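Local coordinates for carbonic anhydrase (Porphyridium purpureum, PDB 1DDZ), which probably catalyses the reversible hydration of carbon dioxide to hydrogencarbonate and a proton, as a zinc-dependent beta-class carbonic anhydrase, at residues Ala418-Ile423 with Asn431-Ile436. Numbering follows the deposited sequence.
Sequences AELSRI and NRLIEI
E419 and R432 join the short helix 417-420 to the long helix 426-447 by a side-on salt bridge in which two nitrogens grip a single oxygen. NE of R432 lies 2.9 Å from OE1 of E419 and NH2 of R432 lies 3.0 Å from the same OE1. The oxygen sits in the guanidinium plane, at its edge, yet both donors approach it from one face of the carboxylate, the two planes being turned 64° apart. In both residues CG is anti to the backbone N (chi1 167° in E419, -179° in R432); E419 then bends at chi2 and R432 at chi2 and chi3, bringing the charged ends together. Further salt bridges extend the network within each segment. R422 NH1 meets the syn lone pair of E419 OE2 at 2.8 Å, and R432 NH1 donates to E435 OE1 at 3.0 Å, while R432 NH2 also donates a hydrogen bond to the backbone O of Q27.

An apolar patch adjoins the charged groups. CD1 of I423 rests 3.5 Å from CB of R432, the two side chains crossing nearly at right angles, so the arginine's methylenes serve as hydrocarbon surface. Branched L420 spreads its two methyls: CD2 packs 3.8 Å from CG of R432 and 4.3 Å from CD1 of I436, and CD1 faces CG of L433. L433 and I436 also pack on helix 407-414. The contact lies in the second of the chain's two carbonic anhydrase regions, with L433's side chain about 11 Å from a bound zinc ion.

A methionine in place of R432 would probably leave E419 OE1 and E435 OE1 without their shared cationic mate in this buried setting. Lying between two glutamates, the guanidinium is likely to favour their ionised forms; its links to E419, E435 and Q27 limit its rotation and tie both helices to the chain following helix 12-25.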
loop_
_atom_site.group_PDB
_atom_site.type_symbol
_atom_site.label_atom_id
_atom_site.label_comp_id
_atom_site.label_asym_id
_atom_site.label_seq_id
_atom_site.Cartn_x
_atom_site.Cartn_y
_atom_site.Cartn_z
ATOM N N ALA A 418 8.154 -29.344 4.845
ATOM C CA ALA A 418 8.547 -30.654 4.360
ATOM C C ALA A 418 10.037 -30.637 4.064
ATOM O O ALA A 418 10.787 -31.475 4.575
ATOM C CB ALA A 418 7.763 -31.016 3.108
ATOM N N GLU A 419 10.463 -29.640 3.290
ATOM C CA GLU A 419 11.859 -29.471 2.943
ATOM C C GLU A 419 12.659 -28.851 4.068
ATOM O O GLU A 419 13.758 -29.311 4.371
ATOM C CB GLU A 419 12.010 -28.614 1.696
ATOM C CG GLU A 419 13.444 -28.120 1.446
ATOM C CD GLU A 419 14.469 -29.260 1.275
ATOM O OE1 GLU A 419 15.661 -29.045 1.563
ATOM O OE2 GLU A 419 14.090 -30.369 0.841
ATOM N N LEU A 420 12.124 -27.817 4.703
ATOM C CA LEU A 420 12.862 -27.159 5.777
ATOM C C LEU A 420 13.187 -28.063 6.983
ATOM O O LEU A 420 14.264 -27.960 7.543
ATOM C CB LEU A 420 12.168 -25.849 6.200
ATOM C CG LEU A 420 12.119 -24.737 5.140
ATOM C CD1 LEU A 420 11.325 -23.549 5.689
ATOM C CD2 LEU A 420 13.541 -24.313 4.743
ATOM N N SER A 421 12.295 -28.988 7.308
ATOM C CA SER A 421 12.477 -29.936 8.418
ATOM C C SER A 421 13.720 -30.803 8.303
ATOM O O SER A 421 14.293 -31.219 9.295
ATOM C CB SER A 421 11.263 -30.853 8.507
ATOM O OG SER A 421 10.121 -30.083 8.834
ATOM N N ARG A 422 14.115 -31.076 7.070
ATOM C CA ARG A 422 15.290 -31.895 6.796
ATOM C C ARG A 422 16.563 -31.202 7.243
ATOM O O ARG A 422 17.579 -31.839 7.442
ATOM C CB ARG A 422 15.386 -32.171 5.296
ATOM C CG ARG A 422 14.147 -32.818 4.693
ATOM C CD ARG A 422 14.279 -32.897 3.185
ATOM N NE ARG A 422 15.473 -33.642 2.815
ATOM C CZ ARG A 422 16.138 -33.518 1.671
ATOM N NH1 ARG A 422 15.742 -32.660 0.735
ATOM N NH2 ARG A 422 17.215 -34.271 1.468
ATOM N N ILE A 423 16.502 -29.881 7.387
ATOM C CA ILE A 423 17.674 -29.094 7.745
ATOM C C ILE A 423 17.532 -28.575 9.142
ATOM O O ILE A 423 16.557 -27.933 9.467
ATOM C CB ILE A 423 17.847 -27.907 6.797
ATOM C CG1 ILE A 423 17.504 -28.342 5.373
ATOM C CG2 ILE A 423 19.266 -27.317 6.931
ATOM C CD1 ILE A 423 17.511 -27.235 4.369
ATOM N N ASN A 431 19.454 -20.307 4.717
ATOM C CA ASN A 431 19.811 -20.262 3.318
ATOM C C ASN A 431 18.852 -21.009 2.423
ATOM O O ASN A 431 18.723 -20.662 1.257
ATOM C CB ASN A 431 21.214 -20.786 3.117
ATOM C CG ASN A 431 22.251 -19.801 3.570
ATOM O OD1 ASN A 431 23.423 -20.043 3.427
ATOM N ND2 ASN A 431 21.822 -18.662 4.088
ATOM N N ARG A 432 18.195 -22.044 2.938
ATOM C CA ARG A 432 17.232 -22.794 2.128
ATOM C C ARG A 432 15.955 -21.972 2.019
ATOM O O ARG A 432 15.350 -21.884 0.943
ATOM C CB ARG A 432 16.917 -24.167 2.738
ATOM C CG ARG A 432 15.923 -24.994 1.913
ATOM C CD ARG A 432 16.456 -25.269 0.509
ATOM N NE ARG A 432 16.711 -26.694 0.315
ATOM C CZ ARG A 432 17.484 -27.215 -0.630
ATOM N NH1 ARG A 432 18.124 -26.441 -1.491
ATOM N NH2 ARG A 432 17.544 -28.527 -0.761
ATOM N N LEU A 433 15.551 -21.385 3.138
ATOM C CA LEU A 433 14.353 -20.539 3.191
ATOM C C LEU A 433 14.513 -19.390 2.192
ATOM O O LEU A 433 13.573 -19.005 1.506
ATOM C CB LEU A 433 14.194 -19.949 4.592
ATOM C CG LEU A 433 12.831 -19.581 5.200
ATOM C CD1 LEU A 433 13.021 -18.323 5.997
ATOM C CD2 LEU A 433 11.740 -19.407 4.171
ATOM N N ILE A 434 15.720 -18.849 2.135
ATOM C CA ILE A 434 16.070 -17.749 1.244
ATOM C C ILE A 434 15.892 -18.189 -0.209
ATOM O O ILE A 434 15.426 -17.429 -1.048
ATOM C CB ILE A 434 17.549 -17.300 1.533
ATOM C CG1 ILE A 434 17.611 -16.536 2.849
ATOM C CG2 ILE A 434 18.139 -16.492 0.402
ATOM C CD1 ILE A 434 18.992 -16.058 3.151
ATOM N N GLU A 435 16.236 -19.441 -0.495
ATOM C CA GLU A 435 16.125 -19.987 -1.842
ATOM C C GLU A 435 14.671 -20.175 -2.246
ATOM O O GLU A 435 14.272 -19.865 -3.375
ATOM C CB GLU A 435 16.846 -21.338 -1.920
ATOM C CG GLU A 435 18.347 -21.249 -1.809
ATOM C CD GLU A 435 19.019 -22.614 -1.614
ATOM O OE1 GLU A 435 18.387 -23.509 -1.039
ATOM O OE2 GLU A 435 20.174 -22.785 -2.053
ATOM N N ILE A 436 13.908 -20.777 -1.353
ATOM C CA ILE A 436 12.499 -21.023 -1.592
ATOM C C ILE A 436 11.738 -19.681 -1.668
ATOM O O ILE A 436 10.755 -19.554 -2.416
ATOM C CB ILE A 436 11.945 -21.927 -0.499
ATOM C CG1 ILE A 436 12.662 -23.283 -0.562
ATOM C CG2 ILE A 436 10.453 -22.094 -0.645
ATOM C CD1 ILE A 436 12.265 -24.228 0.599
#